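Local coordinates for protein KLLA0F12672p (Kluyveromyces lactis, PDB 4M3O) that probably dephosphorylates the C-terminal domain of RNA polymerase II during transcription, this chain being its zinc-binding N-terminal domain of the Rtr1/RPAP2 family, at residues Thr40-Asp45 and Val71-Tyr76; Thr109-Lys114 and Arg118-Tyr123. All coordinates share one frame; numbering follows the deposited sequence.

Interaction 1: Thr40-Asp45 and Val71-Tyr76; sequences TKDVKD and VKRCGY. With ZN (zinc ion), chain C.
Arg-73 sets off toward Asp-42 with CG anti to its own carbonyl carbon (chi1 -75°), and bends at chi2 and chi3 carry its guanidinium across to the 40-45 segment; Asp-42, with CG likewise anti to the carbonyl carbon (chi1 -52°), comes from the opposite direction. Their salt bridge ties the start of the Rtr1-type zinc finger to the chain leaving helix 24-40. A single carboxylate oxygen, Asp-42 OD1, takes both bonds, one from Arg-73 NE at 3.1 Å and a weak one from Arg-73 NH2 at 2.9 Å. It lies at the guanidinium edge, near that plane, while the carboxylate is turned 64° against it, so this is not a flat, two-oxygen pairing. Arg-68, on helix 58-70, forms a second salt bridge to the same OD1, so two arginines grip one buried carboxylate oxygen. Thr-40 CA lies over one face of the Arg-73 guanidinium, and Lys-41 CA approaches obliquely to 3.2 Å from Arg-73 NH2. Just before Arg-73, Lys-72 takes positive phi in the Schellman motif that ends helix 58-70. Just after it comes the metal ligand Cys-74, whose SG sits 2.3 Å from the zinc ion and also accepts a weak hydrogen bond from Tyr-76 N at 3.6 Å.

Interaction 2: Thr109-Lys114 and Arg118-Tyr123; sequences TEYCTK and RCSQFY. With ZN (zinc ion), chain C.
Tyr-111 and Ser-120 join their hydroxyls in a polar contact between the last part of the zinc-finger loop and helix 114-125. Tyr-111 OH and Ser-120 OG are 2.7 Å apart, a hydrogen bond in which either may be the donor. Ser-120 turns OG anti to its backbone N (chi1 -173°), and the same OG is also bonded to the hydroxyl of Tyr-61 on helix 58-70, so three hydroxyls are linked in a row, those of Tyr-111 and Ser-120 buried. In nonpolar packing, Ser-120 CB comes obliquely to the Tyr-111 ring, 3.3 Å from CE2, while Val-65 of helix 58-70 also touches the tyrosine. A phenylalanine at Tyr-111 would probably keep the ring packing but leave Ser-120 OG without one of its two hydroxyl partners. Metal binding follows directly along the chain: Cys-112 SG holds the zinc ion at 2.3 Å, and Thr-113 caps the helix through His-116 N. Within the helix, Arg-118 N donates to Lys-114 O at 2.9 Å. The two long side chains cross, Lys-114 CE meeting Arg-118 CG at 4.1 Å. Arg-118 then turns its guanidinium to Gln-121, where NH1 donates to OE1 in the carbonyl plane, on a lone pair, at 2.9 Å, with an N-H...O angle of 166°.

Interaction 1 closes before interaction 2 opens along the chain, and their centres are about 12 Å apart. The zinc ion joins them: Cys-74 from 71-76 and Cys-112 from 109-114 are two of its four ligands, with Cys-79 and His-116 completing the site. Gly-75 N also probably donates a hydrogen bond to Glu-110 O at 2.8 Å, and Tyr-76 packs on Cys-119 of helix 114-125. Helix 58-70 serves both contacts, through Arg-68 at interaction 1 and through Tyr-61 and Val-65 at interaction 2. The metal site is thereby connected both to the chain after helix 24-40 and to helix 114-125, within one domain whose regular structure is almost all helix.

Interaction 1: Thr40-Asp45 and Val71-Tyr76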
loop_
_atom_site.group_PDB
_atom_site.type_symbol
_atom_site.label_atom_id
_atom_site.label_comp_id
_atom_site.label_asym_id
_atom_site.label_seq_id
_atom_site.Cartn_x
_atom_site.Cartn_y
_atom_site.Cartn_z
ATOM N N THR A 40 -9.362 -3.897 3.689
ATOM C CA THR A 40 -10.489 -4.787 3.459
ATOM C C THR A 40 -10.045 -5.946 2.608
ATOM O O THR A 40 -10.541 -7.049 2.812
ATOM C CB THR A 40 -11.675 -4.059 2.798
ATOM O OG1 THR A 40 -11.218 -3.258 1.700
ATOM C CG2 THR A 40 -12.270 -3.146 3.781
ATOM N N LYS A 41 -9.076 -5.706 1.707
ATOM C CA LYS A 41 -8.588 -6.704 0.734
ATOM C C LYS A 41 -7.063 -6.708 0.671
ATOM O O LYS A 41 -6.425 -5.725 1.097
ATOM C CB LYS A 41 -9.075 -6.356 -0.676
ATOM C CG LYS A 41 -10.574 -6.393 -0.800
ATOM C CD LYS A 41 -11.048 -5.873 -2.142
ATOM C CE LYS A 41 -12.543 -6.172 -2.284
ATOM N NZ LYS A 41 -13.001 -6.027 -3.688
ATOM N N ASP A 42 -6.496 -7.791 0.129
ATOM C CA ASP A 42 -5.057 -7.915 -0.048
ATOM C C ASP A 42 -4.807 -7.700 -1.503
ATOM O O ASP A 42 -5.721 -7.848 -2.301
ATOM C CB ASP A 42 -4.557 -9.263 0.424
ATOM C CG ASP A 42 -5.017 -9.582 1.866
ATOM O OD1 ASP A 42 -5.012 -8.679 2.734
ATOM O OD2 ASP A 42 -5.368 -10.752 2.139
ATOM N N VAL A 43 -3.573 -7.354 -1.849
ATOM C CA VAL A 43 -3.176 -7.028 -3.216
ATOM C C VAL A 43 -2.924 -8.317 -3.986
ATOM O O VAL A 43 -2.259 -9.215 -3.519
ATOM C CB VAL A 43 -1.899 -6.183 -3.248
ATOM C CG1 VAL A 43 -1.323 -6.140 -4.660
ATOM C CG2 VAL A 43 -2.198 -4.792 -2.675
ATOM N N LYS A 44 -3.466 -8.429 -5.181
ATOM C CA LYS A 44 -3.496 -9.737 -5.752
ATOM C C LYS A 44 -2.151 -10.153 -6.294
ATOM O O LYS A 44 -1.782 -11.289 -6.161
ATOM C CB LYS A 44 -4.621 -9.845 -6.742
ATOM C CG LYS A 44 -4.320 -9.416 -8.149
ATOM C CD LYS A 44 -5.398 -9.974 -9.071
ATOM C CE LYS A 44 -5.628 -11.464 -8.837
ATOM N NZ LYS A 44 -4.340 -12.215 -8.933
ATOM N N ASP A 45 -1.378 -9.253 -6.857
ATOM C CA ASP A 45 -0.213 -9.663 -7.576
ATOM C C ASP A 45 0.830 -8.562 -7.632
ATOM O O ASP A 45 0.605 -7.411 -7.217
ATOM C CB ASP A 45 -0.633 -10.010 -9.054
ATOM C CG ASP A 45 -1.419 -8.848 -9.741
ATOM O OD1 ASP A 45 -2.145 -9.064 -10.765
ATOM O OD2 ASP A 45 -1.366 -7.703 -9.218
ATOM N N VAL A 71 -6.644 -4.853 11.918
ATOM C CA VAL A 71 -7.679 -5.804 11.467
ATOM C C VAL A 71 -7.071 -7.230 11.285
ATOM O O VAL A 71 -7.561 -8.093 10.553
ATOM C CB VAL A 71 -8.361 -5.266 10.205
ATOM C CG1 VAL A 71 -9.549 -6.130 9.802
ATOM C CG2 VAL A 71 -8.820 -3.820 10.431
ATOM N N LYS A 72 -6.011 -7.462 12.008
ATOM C CA LYS A 72 -5.320 -8.737 12.017
ATOM C C LYS A 72 -4.792 -9.208 10.653
ATOM O O LYS A 72 -4.749 -10.394 10.352
ATOM C CB LYS A 72 -6.140 -9.802 12.726
ATOM C CG LYS A 72 -6.447 -9.385 14.164
ATOM C CD LYS A 72 -7.278 -10.432 14.870
ATOM C CE LYS A 72 -8.004 -9.821 16.061
ATOM N NZ LYS A 72 -8.913 -10.865 16.582
ATOM N N ARG A 73 -4.249 -8.281 9.884
ATOM C CA ARG A 73 -3.549 -8.734 8.640
ATOM C C ARG A 73 -2.065 -8.451 8.720
ATOM O O ARG A 73 -1.626 -7.381 9.267
ATOM C CB ARG A 73 -4.220 -8.109 7.438
ATOM C CG ARG A 73 -5.552 -8.813 7.165
ATOM C CD ARG A 73 -6.656 -7.924 6.659
ATOM N NE ARG A 73 -6.800 -8.097 5.229
ATOM C CZ ARG A 73 -7.911 -8.405 4.578
ATOM N NH1 ARG A 73 -9.083 -8.547 5.186
ATOM N NH2 ARG A 73 -7.849 -8.524 3.271
ATOM N N CYS A 74 -1.288 -9.431 8.266
ATOM C CA CYS A 74 0.128 -9.191 7.971
ATOM C C CYS A 74 0.278 -7.837 7.257
ATOM O O CYS A 74 -0.531 -7.471 6.385
ATOM C CB CYS A 74 0.730 -10.298 7.108
ATOM S SG CYS A 74 2.503 -10.039 6.686
ATOM N N GLY A 75 1.280 -7.098 7.688
ATOM C CA GLY A 75 1.568 -5.787 7.166
ATOM C C GLY A 75 1.808 -5.738 5.669
ATOM O O GLY A 75 1.385 -4.794 5.005
ATOM N N TYR A 76 2.441 -6.758 5.151
ATOM C CA TYR A 76 2.761 -6.822 3.697
ATOM C C TYR A 76 1.499 -7.065 2.883
ATOM O O TYR A 76 0.855 -8.097 3.049
ATOM C CB TYR A 76 3.823 -7.886 3.407
ATOM C CG TYR A 76 4.493 -7.855 2.029
ATOM C CD1 TYR A 76 5.018 -6.670 1.511
ATOM C CD2 TYR A 76 4.625 -9.043 1.275
ATOM C CE1 TYR A 76 5.676 -6.646 0.307
ATOM C CE2 TYR A 76 5.290 -9.049 0.034
ATOM C CZ TYR A 76 5.775 -7.846 -0.457
ATOM O OH TYR A 76 6.448 -7.773 -1.639
HETATM ZN ZN ZN C . 2.721 -12.071 5.590
#

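Interaction 2: Thr109-Lys114 and Arg118-Tyr123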
loop_
_atom_site.group_PDB
_atom_site.type_symbol
_atom_site.label_atom_id
_atom_site.label_comp_id
_atom_site.label_asym_id
_atom_site.label_seq_id
_atom_site.Cartn_x
_atom_site.Cartn_y
_atom_site.Cartn_z
ATOM N N THR A 109 5.260 -8.759 15.387
ATOM C CA THR A 109 4.011 -8.116 15.789
ATOM C C THR A 109 3.316 -7.421 14.582
ATOM O O THR A 109 2.145 -7.091 14.646
ATOM C CB THR A 109 4.239 -7.150 16.962
ATOM O OG1 THR A 109 5.008 -6.039 16.515
ATOM C CG2 THR A 109 4.996 -7.869 18.112
ATOM N N GLU A 110 4.044 -7.295 13.470
ATOM C CA GLU A 110 3.583 -6.610 12.271
ATOM C C GLU A 110 3.503 -7.501 10.998
ATOM O O GLU A 110 2.737 -7.219 10.068
ATOM C CB GLU A 110 4.506 -5.433 12.017
ATOM C CG GLU A 110 4.505 -4.395 13.112
ATOM C CD GLU A 110 5.443 -3.239 12.827
ATOM O OE1 GLU A 110 6.264 -3.286 11.878
ATOM O OE2 GLU A 110 5.388 -2.282 13.596
ATOM N N TYR A 111 4.231 -8.603 11.007
ATOM C CA TYR A 111 4.324 -9.495 9.870
ATOM C C TYR A 111 4.141 -10.908 10.315
ATOM O O TYR A 111 4.452 -11.219 11.457
ATOM C CB TYR A 111 5.716 -9.317 9.207
ATOM C CG TYR A 111 5.847 -7.926 8.748
ATOM C CD1 TYR A 111 6.541 -6.976 9.507
ATOM C CD2 TYR A 111 5.226 -7.524 7.562
ATOM C CE1 TYR A 111 6.603 -5.646 9.084
ATOM C CE2 TYR A 111 5.306 -6.201 7.129
ATOM C CZ TYR A 111 5.986 -5.268 7.889
ATOM O OH TYR A 111 5.995 -3.929 7.465
ATOM N N CYS A 112 3.761 -11.768 9.374
ATOM C CA CYS A 112 3.610 -13.209 9.591
ATOM C C CYS A 112 4.961 -13.894 9.803
ATOM O O CYS A 112 5.048 -14.854 10.578
ATOM C CB CYS A 112 2.874 -13.889 8.403
ATOM S SG CYS A 112 3.719 -13.740 6.794
ATOM N N THR A 113 6.008 -13.363 9.170
ATOM C CA THR A 113 7.358 -14.005 9.084
ATOM C C THR A 113 8.483 -12.980 8.932
ATOM O O THR A 113 8.221 -11.801 8.639
ATOM C CB THR A 113 7.492 -14.885 7.790
ATOM O OG1 THR A 113 7.167 -14.088 6.620
ATOM C CG2 THR A 113 6.545 -16.052 7.860
ATOM N N LYS A 114 9.734 -13.409 9.056
ATOM C CA LYS A 114 10.824 -12.457 8.864
ATOM C C LYS A 114 10.949 -12.054 7.356
ATOM O O LYS A 114 11.375 -10.930 6.984
ATOM C CB LYS A 114 12.127 -13.077 9.340
ATOM C CG LYS A 114 13.291 -12.108 9.419
ATOM C CD LYS A 114 14.553 -12.840 9.012
ATOM C CE LYS A 114 14.568 -13.098 7.501
ATOM N NZ LYS A 114 15.944 -13.391 7.038
ATOM N N ARG A 118 11.133 -8.415 5.615
ATOM C CA ARG A 118 12.153 -7.955 4.648
ATOM C C ARG A 118 11.525 -7.486 3.325
ATOM O O ARG A 118 11.944 -6.502 2.736
ATOM C CB ARG A 118 13.207 -9.081 4.419
ATOM C CG ARG A 118 14.038 -9.455 5.637
ATOM C CD ARG A 118 14.796 -8.227 6.172
ATOM N NE ARG A 118 15.988 -8.572 6.950
ATOM C CZ ARG A 118 16.633 -7.726 7.770
ATOM N NH1 ARG A 118 16.201 -6.493 8.013
ATOM N NH2 ARG A 118 17.750 -8.106 8.358
ATOM N N CYS A 119 10.526 -8.210 2.831
ATOM C CA CYS A 119 9.864 -7.823 1.592
ATOM C C CYS A 119 9.218 -6.447 1.736
ATOM O O CYS A 119 9.226 -5.620 0.811
ATOM C CB CYS A 119 8.806 -8.860 1.195
ATOM S SG CYS A 119 9.414 -10.487 0.749
ATOM N N SER A 120 8.654 -6.228 2.925
ATOM C CA SER A 120 8.019 -4.990 3.295
ATOM C C SER A 120 8.969 -3.804 3.386
ATOM O O SER A 120 8.707 -2.730 2.794
ATOM C CB SER A 120 7.207 -5.147 4.625
ATOM O OG SER A 120 6.474 -3.929 4.817
ATOM N N GLN A 121 10.070 -3.979 4.080
ATOM C CA GLN A 121 11.170 -3.011 4.084
ATOM C C GLN A 121 11.746 -2.701 2.659
ATOM O O GLN A 121 11.955 -1.542 2.280
ATOM C CB GLN A 121 12.362 -3.654 4.820
ATOM C CG GLN A 121 12.168 -3.751 6.308
ATOM C CD GLN A 121 13.472 -4.185 6.975
ATOM O OE1 GLN A 121 14.058 -5.209 6.626
ATOM N NE2 GLN A 121 13.967 -3.361 7.862
ATOM N N PHE A 122 11.950 -3.767 1.890
ATOM C CA PHE A 122 12.468 -3.671 0.536
ATOM C C PHE A 122 11.561 -2.774 -0.294
ATOM O O PHE A 122 12.030 -1.853 -1.002
ATOM C CB PHE A 122 12.575 -5.074 -0.060
ATOM C CG PHE A 122 13.262 -5.148 -1.409
ATOM C CD1 PHE A 122 12.535 -5.057 -2.586
ATOM C CD2 PHE A 122 14.655 -5.366 -1.521
ATOM C CE1 PHE A 122 13.166 -5.187 -3.837
ATOM C CE2 PHE A 122 15.289 -5.444 -2.784
ATOM C CZ PHE A 122 14.521 -5.370 -3.931
ATOM N N TYR A 123 10.257 -3.013 -0.181
ATOM C CA TYR A 123 9.285 -2.187 -0.909
ATOM C C TYR A 123 9.290 -0.746 -0.392
ATOM O O TYR A 123 9.293 0.172 -1.176
ATOM C CB TYR A 123 7.903 -2.797 -0.788
ATOM C CG TYR A 123 6.791 -2.151 -1.543
ATOM C CD1 TYR A 123 6.666 -2.322 -2.919
ATOM C CD2 TYR A 123 5.829 -1.391 -0.879
ATOM C CE1 TYR A 123 5.620 -1.725 -3.600
ATOM C CE2 TYR A 123 4.750 -0.808 -1.552
ATOM C CZ TYR A 123 4.661 -0.978 -2.930
ATOM O OH TYR A 123 3.583 -0.432 -3.594
HETATM ZN ZN ZN C . 2.721 -12.071 5.590
#